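Local coordinates for acyl-CoA dehydrogenase (Thermus thermophilus, PDB 2Z1Q), which probably catalyses the FAD-dependent dehydrogenation of saturated acyl-CoA thioesters to 2,3-dehydroacyl-CoA, passing the electrons to an acceptor, at residues 8-13 / 344-349; 88-93 / 325-330; 528-533 / 540-545. One frame throughout, in Å; residues are numbered along the deposited sequence.

Contact 1: 8-13 / 344-349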
ATOM      1  N   TRP B   8     -34.028  -4.306  14.434  1.00 71.97           N
ATOM      2  CA  TRP B   8     -32.621  -3.954  14.313  1.00 70.80           C
ATOM      3  C   TRP B   8     -31.681  -5.130  14.555  1.00 69.73           C
ATOM      4  O   TRP B   8     -30.614  -5.209  13.950  1.00 69.54           O
ATOM      5  CB  TRP B   8     -32.269  -2.819  15.283  1.00 70.71           C
ATOM      6  CG  TRP B   8     -32.405  -3.193  16.727  1.00 70.25           C
ATOM      7  CD1 TRP B   8     -33.554  -3.214  17.464  1.00 70.20           C
ATOM      8  CD2 TRP B   8     -31.359  -3.645  17.598  1.00 69.71           C
ATOM      9  NE1 TRP B   8     -33.288  -3.652  18.741  1.00 69.86           N
ATOM     10  CE2 TRP B   8     -31.949  -3.923  18.850  1.00 69.76           C
ATOM     11  CE3 TRP B   8     -29.981  -3.843  17.440  1.00 69.82           C
ATOM     12  CZ2 TRP B   8     -31.209  -4.390  19.939  1.00 69.78           C
ATOM     13  CZ3 TRP B   8     -29.244  -4.310  18.526  1.00 69.58           C
ATOM     14  CH2 TRP B   8     -29.862  -4.578  19.759  1.00 69.65           C
ATOM     15  N   GLN B   9     -32.074  -6.036  15.445  1.00 68.70           N
ATOM     16  CA  GLN B   9     -31.247  -7.199  15.756  1.00 67.74           C
ATOM     17  C   GLN B   9     -30.952  -8.057  14.535  1.00 65.95           C
ATOM     18  O   GLN B   9     -29.832  -8.529  14.363  1.00 64.92           O
ATOM     19  CB  GLN B   9     -31.909  -8.071  16.830  1.00 68.59           C
ATOM     20  CG  GLN B   9     -31.701  -7.561  18.245  1.00 69.48           C
ATOM     21  CD  GLN B   9     -32.192  -8.532  19.304  1.00 69.94           C
ATOM     22  OE1 GLN B   9     -31.862  -8.389  20.482  1.00 70.99           O
ATOM     23  NE2 GLN B   9     -32.983  -9.520  18.895  1.00 68.76           N
ATOM     24  N   LYS B  10     -31.964  -8.256  13.696  1.00 64.92           N
ATOM     25  CA  LYS B  10     -31.825  -9.064  12.487  1.00 64.14           C
ATOM     26  C   LYS B  10     -30.640  -8.599  11.644  1.00 62.94           C
ATOM     27  O   LYS B  10     -30.167  -7.472  11.790  1.00 62.07           O
ATOM     28  CB  LYS B  10     -33.112  -8.997  11.646  1.00 64.59           C
ATOM     29  CG  LYS B  10     -34.367  -9.506  12.357  1.00 65.72           C
ATOM     30  CD  LYS B  10     -35.563  -9.605  11.411  1.00 66.38           C
ATOM     31  CE  LYS B  10     -36.776 -10.210  12.114  1.00 67.68           C
ATOM     32  NZ  LYS B  10     -37.894 -10.516  11.172  1.00 68.07           N
ATOM     33  N   GLY B  11     -30.161  -9.472  10.765  1.00 61.54           N
ATOM     34  CA  GLY B  11     -29.039  -9.118   9.914  1.00 60.41           C
ATOM     35  C   GLY B  11     -29.382  -7.953   9.006  1.00 59.68           C
ATOM     36  O   GLY B  11     -30.285  -8.050   8.180  1.00 58.89           O
ATOM     37  N   GLY B  12     -28.662  -6.847   9.165  1.00 59.08           N
ATOM     38  CA  GLY B  12     -28.915  -5.670   8.353  1.00 57.72           C
ATOM     39  C   GLY B  12     -29.959  -4.757   8.963  1.00 57.04           C
ATOM     40  O   GLY B  12     -30.327  -3.742   8.381  1.00 57.51           O
ATOM     41  N   GLY B  13     -30.436  -5.121  10.146  1.00 56.78           N
ATOM     42  CA  GLY B  13     -31.441  -4.317  10.815  1.00 55.70           C
ATOM     43  C   GLY B  13     -30.950  -2.933  11.182  1.00 54.53           C
ATOM     44  O   GLY B  13     -31.740  -1.992  11.279  1.00 54.42           O
ATOM     45  N   ILE B 344     -25.002 -17.814  12.396  1.00 34.54           N
ATOM     46  CA  ILE B 344     -23.884 -17.041  11.888  1.00 34.29           C
ATOM     47  C   ILE B 344     -24.272 -16.447  10.531  1.00 33.46           C
ATOM     48  O   ILE B 344     -24.042 -15.265  10.280  1.00 33.76           O
ATOM     49  CB  ILE B 344     -22.630 -17.918  11.751  1.00 34.73           C
ATOM     50  CG1 ILE B 344     -22.242 -18.485  13.124  1.00 34.38           C
ATOM     51  CG2 ILE B 344     -21.491 -17.102  11.159  1.00 35.01           C
ATOM     52  CD1 ILE B 344     -21.186 -19.578  13.079  1.00 32.75           C
ATOM     53  N   GLU B 345     -24.882 -17.265   9.677  1.00 32.66           N
ATOM     54  CA  GLU B 345     -25.320 -16.828   8.352  1.00 33.97           C
ATOM     55  C   GLU B 345     -26.212 -15.579   8.422  1.00 35.37           C
ATOM     56  O   GLU B 345     -26.281 -14.806   7.468  1.00 35.20           O
ATOM     57  CB  GLU B 345     -26.076 -17.957   7.654  1.00 34.00           C
ATOM     58  CG  GLU B 345     -26.657 -17.587   6.295  1.00 33.49           C
ATOM     59  CD  GLU B 345     -25.592 -17.110   5.325  1.00 34.55           C
ATOM     60  OE1 GLU B 345     -24.441 -17.574   5.445  1.00 34.58           O
ATOM     61  OE2 GLU B 345     -25.906 -16.286   4.442  1.00 34.34           O
ATOM     62  N   GLU B 346     -26.896 -15.397   9.547  1.00 35.31           N
ATOM     63  CA  GLU B 346     -27.770 -14.242   9.731  1.00 37.65           C
ATOM     64  C   GLU B 346     -26.990 -12.942   9.544  1.00 36.57           C
ATOM     65  O   GLU B 346     -27.541 -11.946   9.081  1.00 36.97           O
ATOM     66  CB  GLU B 346     -28.387 -14.275  11.137  1.00 39.47           C
ATOM     67  CG  GLU B 346     -29.257 -13.072  11.481  1.00 44.47           C
ATOM     68  CD  GLU B 346     -30.479 -12.952  10.586  1.00 47.56           C
ATOM     69  OE1 GLU B 346     -31.181 -11.923  10.679  1.00 48.90           O
ATOM     70  OE2 GLU B 346     -30.739 -13.886   9.791  1.00 49.95           O
ATOM     71  N   TYR B 347     -25.706 -12.954   9.898  1.00 34.81           N
ATOM     72  CA  TYR B 347     -24.887 -11.754   9.760  1.00 33.36           C
ATOM     73  C   TYR B 347     -23.763 -11.868   8.725  1.00 31.63           C
ATOM     74  O   TYR B 347     -22.679 -11.296   8.898  1.00 29.76           O
ATOM     75  CB  TYR B 347     -24.316 -11.353  11.127  1.00 35.36           C
ATOM     76  CG  TYR B 347     -25.378 -11.183  12.193  1.00 36.88           C
ATOM     77  CD1 TYR B 347     -25.872 -12.286  12.892  1.00 37.35           C
ATOM     78  CD2 TYR B 347     -25.930  -9.931  12.466  1.00 37.77           C
ATOM     79  CE1 TYR B 347     -26.887 -12.150  13.827  1.00 37.96           C
ATOM     80  CE2 TYR B 347     -26.954  -9.781  13.406  1.00 37.95           C
ATOM     81  CZ  TYR B 347     -27.426 -10.901  14.078  1.00 39.14           C
ATOM     82  OH  TYR B 347     -28.456 -10.783  14.980  1.00 41.30           O
ATOM     83  N   ALA B 348     -24.036 -12.593   7.640  1.00 30.12           N
ATOM     84  CA  ALA B 348     -23.074 -12.785   6.557  1.00 28.98           C
ATOM     85  C   ALA B 348     -22.614 -11.431   6.025  1.00 28.42           C
ATOM     86  O   ALA B 348     -21.434 -11.227   5.751  1.00 26.93           O
ATOM     87  CB  ALA B 348     -23.711 -13.614   5.428  1.00 27.17           C
ATOM     88  N   VAL B 349     -23.553 -10.501   5.888  1.00 29.03           N
ATOM     89  CA  VAL B 349     -23.229  -9.170   5.401  1.00 28.67           C
ATOM     90  C   VAL B 349     -22.261  -8.463   6.343  1.00 28.13           C
ATOM     91  O   VAL B 349     -21.268  -7.891   5.888  1.00 27.43           O
ATOM     92  CB  VAL B 349     -24.507  -8.330   5.203  1.00 30.11           C
ATOM     93  CG1 VAL B 349     -24.143  -6.912   4.782  1.00 29.49           C
ATOM     94  CG2 VAL B 349     -25.372  -8.984   4.140  1.00 28.94           C
TER
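Two side chains from the break between helices 337-345 and 348-372, Glu346 and Tyr347, grip the backbone of Gln9 to Gly11, an example of an irregular N-terminal segment anchored through its main chain. The amide of Gly11 is satisfied by Glu346: its N lies 2.7 Å from Glu346 OE1, and at 175° the bond is nearly straight, although the donor reaches the oxygen from above the carboxylate plane, 37° out of it. The glutamate chain starts with CG beside its carbonyl carbon (chi1 176°) and bends at the next torsion, which brings OE1 to this amide and within 3.4 Å of Lys10 CA. The lysine amine stays beyond ion-pairing range of it, with NZ 6.9 Å from Glu346 OE1.

The carbonyl of Gln9 is satisfied in turn by the phenol. Tyr347 OH donates to Gln9 O over 2.7 Å, from above the carbonyl plane, while the oxygen itself sits at the ring edge near the ring plane. Where the backbones come closest, Gly11 CA makes a C-H...O contact of 3.3 Å with Glu346 O, and a beta carbon on Gly11 would run into that oxygen. Lys10 and Gly11 open a type II turn that runs to Gly13, closed by Gly13 N on Lys10 O at 2.9 Å; Gly12 takes its positive phi, and its amide has a weak bond to Glu350. On the other side, a type I turn from Glu345 to Ala348 leaves Tyr347 at the N-cap position of helix 348-372. The phenol ring also packs on helix 300-331, whereas Ile344 and Ala348 rest on helix 252-288. Segment 8-13 thus lies against the junction of helices 337-345 and 348-372, which itself packs on helices 300-331 and 252-288.

Contact 2: 88-93 / 325-330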
ATOM      1  N   LEU B  88     -17.168 -22.839  22.938  1.00 40.69           N
ATOM      2  CA  LEU B  88     -17.320 -21.530  23.543  1.00 40.29           C
ATOM      3  C   LEU B  88     -17.890 -20.489  22.588  1.00 39.26           C
ATOM      4  O   LEU B  88     -17.911 -20.684  21.375  1.00 40.58           O
ATOM      5  CB  LEU B  88     -15.965 -21.064  24.077  1.00 39.37           C
ATOM      6  CG  LEU B  88     -15.384 -21.866  25.246  1.00 41.03           C
ATOM      7  CD1 LEU B  88     -13.912 -21.512  25.454  1.00 39.21           C
ATOM      8  CD2 LEU B  88     -16.206 -21.573  26.500  1.00 41.17           C
ATOM      9  N   PRO B  89     -18.393 -19.374  23.138  1.00 39.95           N
ATOM     10  CA  PRO B  89     -18.965 -18.293  22.321  1.00 39.32           C
ATOM     11  C   PRO B  89     -17.982 -17.760  21.271  1.00 38.64           C
ATOM     12  O   PRO B  89     -16.784 -17.615  21.540  1.00 37.34           O
ATOM     13  CB  PRO B  89     -19.330 -17.237  23.357  1.00 39.84           C
ATOM     14  CG  PRO B  89     -19.710 -18.067  24.554  1.00 41.20           C
ATOM     15  CD  PRO B  89     -18.645 -19.150  24.575  1.00 40.22           C
ATOM     16  N   LYS B  90     -18.497 -17.466  20.080  1.00 37.19           N
ATOM     17  CA  LYS B  90     -17.672 -16.969  18.989  1.00 36.08           C
ATOM     18  C   LYS B  90     -16.769 -15.813  19.403  1.00 34.32           C
ATOM     19  O   LYS B  90     -15.689 -15.624  18.838  1.00 32.61           O
ATOM     20  CB  LYS B  90     -18.566 -16.587  17.811  1.00 36.76           C
ATOM     21  CG  LYS B  90     -19.420 -17.759  17.357  1.00 38.69           C
ATOM     22  CD  LYS B  90     -18.549 -19.011  17.166  1.00 41.22           C
ATOM     23  CE  LYS B  90     -19.381 -20.280  17.071  1.00 42.81           C
ATOM     24  NZ  LYS B  90     -18.530 -21.512  17.123  1.00 44.32           N
ATOM     25  N   VAL B  91     -17.190 -15.052  20.407  1.00 33.22           N
ATOM     26  CA  VAL B  91     -16.366 -13.944  20.856  1.00 32.76           C
ATOM     27  C   VAL B  91     -14.973 -14.417  21.273  1.00 32.67           C
ATOM     28  O   VAL B  91     -13.981 -13.760  20.970  1.00 32.38           O
ATOM     29  CB  VAL B  91     -17.007 -13.190  22.038  1.00 33.22           C
ATOM     30  CG1 VAL B  91     -17.275 -14.136  23.205  1.00 33.62           C
ATOM     31  CG2 VAL B  91     -16.085 -12.065  22.464  1.00 30.34           C
ATOM     32  N   ILE B  92     -14.906 -15.558  21.960  1.00 33.94           N
ATOM     33  CA  ILE B  92     -13.633 -16.124  22.429  1.00 34.80           C
ATOM     34  C   ILE B  92     -12.695 -16.507  21.273  1.00 35.11           C
ATOM     35  O   ILE B  92     -11.526 -16.114  21.259  1.00 35.73           O
ATOM     36  CB  ILE B  92     -13.879 -17.372  23.319  1.00 36.78           C
ATOM     37  CG1 ILE B  92     -14.607 -16.962  24.603  1.00 37.81           C
ATOM     38  CG2 ILE B  92     -12.563 -18.049  23.658  1.00 35.71           C
ATOM     39  CD1 ILE B  92     -14.868 -18.121  25.544  1.00 40.10           C
ATOM     40  N   SER B  93     -13.199 -17.272  20.309  1.00 34.29           N
ATOM     41  CA  SER B  93     -12.361 -17.650  19.175  1.00 34.95           C
ATOM     42  C   SER B  93     -11.954 -16.405  18.384  1.00 33.40           C
ATOM     43  O   SER B  93     -10.910 -16.387  17.728  1.00 32.00           O
ATOM     44  CB  SER B  93     -13.099 -18.645  18.269  1.00 35.78           C
ATOM     45  OG  SER B  93     -14.405 -18.197  17.964  1.00 37.85           O
ATOM     46  N   GLY B 325     -20.672  -9.913  18.661  1.00 32.85           N
ATOM     47  CA  GLY B 325     -21.603  -9.825  19.771  1.00 33.46           C
ATOM     48  C   GLY B 325     -23.004 -10.183  19.318  1.00 33.39           C
ATOM     49  O   GLY B 325     -23.743 -10.835  20.051  1.00 34.52           O
ATOM     50  N   LEU B 326     -23.376  -9.766  18.108  1.00 33.99           N
ATOM     51  CA  LEU B 326     -24.700 -10.070  17.559  1.00 34.00           C
ATOM     52  C   LEU B 326     -24.840 -11.564  17.298  1.00 34.49           C
ATOM     53  O   LEU B 326     -25.840 -12.184  17.668  1.00 35.86           O
ATOM     54  CB  LEU B 326     -24.933  -9.298  16.262  1.00 33.48           C
ATOM     55  CG  LEU B 326     -25.158  -7.788  16.404  1.00 35.48           C
ATOM     56  CD1 LEU B 326     -25.051  -7.101  15.054  1.00 33.81           C
ATOM     57  CD2 LEU B 326     -26.524  -7.542  17.023  1.00 34.07           C
ATOM     58  N   ILE B 327     -23.829 -12.137  16.658  1.00 33.73           N
ATOM     59  CA  ILE B 327     -23.838 -13.553  16.349  1.00 34.43           C
ATOM     60  C   ILE B 327     -24.018 -14.383  17.623  1.00 35.58           C
ATOM     61  O   ILE B 327     -24.836 -15.304  17.666  1.00 35.41           O
ATOM     62  CB  ILE B 327     -22.522 -13.959  15.650  1.00 32.07           C
ATOM     63  CG1 ILE B 327     -22.417 -13.235  14.304  1.00 30.61           C
ATOM     64  CG2 ILE B 327     -22.464 -15.458  15.465  1.00 27.89           C
ATOM     65  CD1 ILE B 327     -21.051 -13.339  13.639  1.00 28.52           C
ATOM     66  N   ASP B 328     -23.258 -14.050  18.659  1.00 35.76           N
ATOM     67  CA  ASP B 328     -23.347 -14.784  19.908  1.00 39.73           C
ATOM     68  C   ASP B 328     -24.751 -14.808  20.501  1.00 41.93           C
ATOM     69  O   ASP B 328     -25.225 -15.871  20.914  1.00 43.11           O
ATOM     70  CB  ASP B 328     -22.331 -14.232  20.914  1.00 38.70           C
ATOM     71  CG  ASP B 328     -20.973 -14.903  20.784  1.00 40.13           C
ATOM     72  OD1 ASP B 328     -19.983 -14.400  21.355  1.00 40.48           O
ATOM     73  OD2 ASP B 328     -20.905 -15.952  20.106  1.00 40.71           O
ATOM     74  N   GLU B 329     -25.422 -13.659  20.530  1.00 42.80           N
ATOM     75  CA  GLU B 329     -26.778 -13.596  21.069  1.00 44.41           C
ATOM     76  C   GLU B 329     -27.727 -14.451  20.238  1.00 43.55           C
ATOM     77  O   GLU B 329     -28.561 -15.174  20.775  1.00 43.63           O
ATOM     78  CB  GLU B 329     -27.286 -12.155  21.108  1.00 44.99           C
ATOM     79  CG  GLU B 329     -26.606 -11.277  22.148  1.00 48.49           C
ATOM     80  CD  GLU B 329     -27.382 -10.000  22.427  1.00 50.58           C
ATOM     81  OE1 GLU B 329     -26.876  -9.143  23.185  1.00 50.83           O
ATOM     82  OE2 GLU B 329     -28.504  -9.857  21.890  1.00 51.01           O
ATOM     83  N   ALA B 330     -27.597 -14.369  18.922  1.00 43.05           N
ATOM     84  CA  ALA B 330     -28.458 -15.151  18.046  1.00 42.85           C
ATOM     85  C   ALA B 330     -28.152 -16.638  18.177  1.00 43.42           C
ATOM     86  O   ALA B 330     -28.860 -17.472  17.624  1.00 43.07           O
ATOM     87  CB  ALA B 330     -28.280 -14.701  16.605  1.00 41.22           C
TER
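The start of helix 90-99 lies beside helix 300-331, with the CA atoms of Pro89 and Asp328 6.1 Å apart and those of Val91 and Gly325 6.8 Å apart. Between them, the carboxylate of Asp328 meets two successive amides. Val91 N donates to Asp328 OD1 over 3.0 Å, on the syn side and 19° out of the carboxylate plane; Lys90 N reaches Asp328 OD2 at 2.8 Å, but the bond is bent to 122° and weak. Carbon atoms close around the same group: Pro89 CB lies 3.5 Å from Asp328 OD1, and Val91 CG1, set between its own N and carbonyl carbon (chi1 57°), comes within 3.3 Å of that oxygen. Lys90 lays its CG near Ile327 CG2, then leads away to a salt bridge with Asp78. Replacing Asp328 by an alanine is likely to leave the Val91 amide without its acceptor and open a gap beside Pro89. A carboxylate facing the amides of a helix's first turn is a familiar pairing that is likely to complement the partial positive charge there, and in this acyl-CoA dehydrogenase it ties the N-terminal helical domain to the C-terminal one.

Contact 3: 528-533 / 540-545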
ATOM      1  N   VAL B 528     -20.622   7.680  -8.948  1.00 29.55           N
ATOM      2  CA  VAL B 528     -21.392   6.627  -9.610  1.00 30.47           C
ATOM      3  C   VAL B 528     -22.827   7.025  -9.917  1.00 31.88           C
ATOM      4  O   VAL B 528     -23.573   6.253 -10.517  1.00 33.09           O
ATOM      5  CB  VAL B 528     -21.411   5.310  -8.778  1.00 29.74           C
ATOM      6  CG1 VAL B 528     -19.996   4.782  -8.612  1.00 28.35           C
ATOM      7  CG2 VAL B 528     -22.072   5.542  -7.425  1.00 27.31           C
ATOM      8  N   LEU B 529     -23.219   8.228  -9.520  1.00 32.72           N
ATOM      9  CA  LEU B 529     -24.578   8.695  -9.759  1.00 34.22           C
ATOM     10  C   LEU B 529     -24.847   9.083 -11.219  1.00 33.62           C
ATOM     11  O   LEU B 529     -25.896   8.746 -11.773  1.00 33.33           O
ATOM     12  CB  LEU B 529     -24.887   9.855  -8.811  1.00 35.03           C
ATOM     13  CG  LEU B 529     -25.997   9.620  -7.776  1.00 37.12           C
ATOM     14  CD1 LEU B 529     -26.293   8.137  -7.568  1.00 39.64           C
ATOM     15  CD2 LEU B 529     -25.565  10.264  -6.482  1.00 37.36           C
ATOM     16  N   PRO B 530     -23.904   9.789 -11.859  1.00 32.35           N
ATOM     17  CA  PRO B 530     -24.080  10.190 -13.260  1.00 32.23           C
ATOM     18  C   PRO B 530     -24.351   8.958 -14.129  1.00 33.74           C
ATOM     19  O   PRO B 530     -24.821   9.077 -15.271  1.00 33.93           O
ATOM     20  CB  PRO B 530     -22.741  10.850 -13.598  1.00 32.79           C
ATOM     21  CG  PRO B 530     -22.296  11.418 -12.278  1.00 30.61           C
ATOM     22  CD  PRO B 530     -22.639  10.315 -11.309  1.00 32.31           C
ATOM     23  N   ARG B 531     -24.068   7.775 -13.581  1.00 32.61           N
ATOM     24  CA  ARG B 531     -24.267   6.512 -14.291  1.00 32.36           C
ATOM     25  C   ARG B 531     -25.718   6.035 -14.196  1.00 32.99           C
ATOM     26  O   ARG B 531     -26.185   5.247 -15.036  1.00 32.99           O
ATOM     27  CB  ARG B 531     -23.340   5.432 -13.716  1.00 31.96           C
ATOM     28  CG  ARG B 531     -23.475   4.050 -14.350  1.00 31.34           C
ATOM     29  CD  ARG B 531     -22.848   3.977 -15.736  1.00 31.85           C
ATOM     30  NE  ARG B 531     -22.787   2.595 -16.206  1.00 33.09           N
ATOM     31  CZ  ARG B 531     -22.071   2.173 -17.250  1.00 36.45           C
ATOM     32  NH1 ARG B 531     -21.338   3.031 -17.958  1.00 35.83           N
ATOM     33  NH2 ARG B 531     -22.066   0.885 -17.575  1.00 35.86           N
ATOM     34  N   LEU B 532     -26.425   6.528 -13.180  1.00 32.22           N
ATOM     35  CA  LEU B 532     -27.813   6.158 -12.920  1.00 34.83           C
ATOM     36  C   LEU B 532     -28.834   7.232 -13.322  1.00 35.45           C
ATOM     37  O   LEU B 532     -29.967   6.914 -13.670  1.00 35.32           O
ATOM     38  CB  LEU B 532     -27.982   5.844 -11.434  1.00 33.37           C
ATOM     39  CG  LEU B 532     -26.920   4.909 -10.850  1.00 34.58           C
ATOM     40  CD1 LEU B 532     -27.171   4.671  -9.369  1.00 33.24           C
ATOM     41  CD2 LEU B 532     -26.948   3.598 -11.608  1.00 34.79           C
ATOM     42  N   VAL B 533     -28.431   8.497 -13.259  1.00 36.75           N
ATOM     43  CA  VAL B 533     -29.338   9.596 -13.601  1.00 39.17           C
ATOM     44  C   VAL B 533     -28.718  10.623 -14.542  1.00 40.03           C
ATOM     45  O   VAL B 533     -27.497  10.777 -14.591  1.00 40.23           O
ATOM     46  CB  VAL B 533     -29.821  10.340 -12.327  1.00 39.55           C
ATOM     47  CG1 VAL B 533     -30.815   9.480 -11.562  1.00 38.37           C
ATOM     48  CG2 VAL B 533     -28.633  10.681 -11.436  1.00 37.65           C
ATOM     49  N   VAL B 540     -31.147  16.961  -9.293  1.00 36.37           N
ATOM     50  CA  VAL B 540     -31.933  16.849  -8.060  1.00 36.81           C
ATOM     51  C   VAL B 540     -31.299  15.786  -7.167  1.00 36.46           C
ATOM     52  O   VAL B 540     -31.098  15.998  -5.968  1.00 37.84           O
ATOM     53  CB  VAL B 540     -33.404  16.424  -8.341  1.00 37.05           C
ATOM     54  CG1 VAL B 540     -34.232  16.566  -7.069  1.00 35.69           C
ATOM     55  CG2 VAL B 540     -34.004  17.264  -9.460  1.00 36.73           C
ATOM     56  N   VAL B 541     -30.990  14.640  -7.764  1.00 36.38           N
ATOM     57  CA  VAL B 541     -30.358  13.537  -7.046  1.00 34.52           C
ATOM     58  C   VAL B 541     -29.017  13.981  -6.464  1.00 34.54           C
ATOM     59  O   VAL B 541     -28.695  13.654  -5.319  1.00 35.26           O
ATOM     60  CB  VAL B 541     -30.120  12.330  -7.986  1.00 34.30           C
ATOM     61  CG1 VAL B 541     -29.426  11.196  -7.232  1.00 32.14           C
ATOM     62  CG2 VAL B 541     -31.452  11.861  -8.574  1.00 31.14           C
ATOM     63  N   TYR B 542     -28.236  14.729  -7.241  1.00 32.66           N
ATOM     64  CA  TYR B 542     -26.935  15.187  -6.761  1.00 32.97           C
ATOM     65  C   TYR B 542     -27.074  16.061  -5.515  1.00 32.96           C
ATOM     66  O   TYR B 542     -26.280  15.947  -4.575  1.00 34.16           O
ATOM     67  CB  TYR B 542     -26.177  15.961  -7.858  1.00 33.04           C
ATOM     68  CG  TYR B 542     -25.921  15.187  -9.139  1.00 32.72           C
ATOM     69  CD1 TYR B 542     -25.863  13.788  -9.156  1.00 31.60           C
ATOM     70  CD2 TYR B 542     -25.707  15.864 -10.341  1.00 32.95           C
ATOM     71  CE1 TYR B 542     -25.593  13.085 -10.347  1.00 30.13           C
ATOM     72  CE2 TYR B 542     -25.440  15.177 -11.527  1.00 30.44           C
ATOM     73  CZ  TYR B 542     -25.383  13.796 -11.526  1.00 31.94           C
ATOM     74  OH  TYR B 542     -25.116  13.155 -12.715  1.00 31.66           O
ATOM     75  N   SER B 543     -28.077  16.932  -5.494  1.00 30.92           N
ATOM     76  CA  SER B 543     -28.279  17.786  -4.335  1.00 30.55           C
ATOM     77  C   SER B 543     -28.704  16.933  -3.140  1.00 30.55           C
ATOM     78  O   SER B 543     -28.333  17.221  -2.003  1.00 30.43           O
ATOM     79  CB  SER B 543     -29.346  18.844  -4.624  1.00 29.89           C
ATOM     80  OG  SER B 543     -28.903  19.735  -5.634  1.00 28.30           O
ATOM     81  N   ALA B 544     -29.467  15.875  -3.384  1.00 29.62           N
ATOM     82  CA  ALA B 544     -29.892  15.034  -2.274  1.00 31.69           C
ATOM     83  C   ALA B 544     -28.704  14.282  -1.689  1.00 33.13           C
ATOM     84  O   ALA B 544     -28.606  14.117  -0.472  1.00 32.68           O
ATOM     85  CB  ALA B 544     -30.955  14.060  -2.724  1.00 32.80           C
ATOM     86  N   ALA B 545     -27.803  13.832  -2.557  1.00 32.99           N
ATOM     87  CA  ALA B 545     -26.625  13.106  -2.109  1.00 34.59           C
ATOM     88  C   ALA B 545     -25.750  14.016  -1.249  1.00 34.68           C
ATOM     89  O   ALA B 545     -25.141  13.570  -0.275  1.00 34.33           O
ATOM     90  CB  ALA B 545     -25.837  12.589  -3.317  1.00 32.63           C
TER
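Leu529 leads the contact, meeting three residues of helix 535-547 with different parts of its side chain. Its CB stands at the edge of the Tyr542 ring, 3.6 Å from CE1; its CG lies 3.8 Å from Val541 CG1, the two side chains meeting at a slant; and its CD2 touches Ala545 CB at 3.9 Å. Its carbonyl oxygen accepts from both Leu532 N and Val533 N, which folds the chain into a compact bend. Pro530 follows against the phenol end, with Tyr542 OH 3.2 Å from Pro530 CA and 3.3 Å from Pro530 CG. Arg531 points away from the helix and forms a salt bridge with Glu475. At Val533 the chain comes back to the helix: CG1 and Val541 CG2 meet tip to tip at 3.9 Å, while CG2 slides past the ring near CE1. With CG beside its backbone N (chi1 -58°), the Tyr542 ring extends toward these residues, and Pro553 of the second subunit packs against it. Helix 445-468 adds Val460 beside Leu529 and Leu463 beside Val541. With no hydrogen bond between the segments, the turn leans on the helix through apolar contacts, while its own bend is held by the bonds to Leu529 O.

Contacts 1 and 2 are neighbours, their centres 13 Å apart, and contact 2 is nested within the chain loop that contact 1 closes. They meet directly: Tyr347 CE2 lies 3.5 Å from Leu326 CB, and Ile344 CG1 lies 3.8 Å from Ile327 CG2, so the same turn of helix 300-331 meets the 344-349 segment and helix 90-99. Contact 3 comes later in the chain and stands apart, its centre 29 Å from that of contact 1 and 40 Å from that of contact 2, with nearest atoms about 18 and 26 Å away. It alone of the three touches the second subunit. None of the three lies at the FAD site.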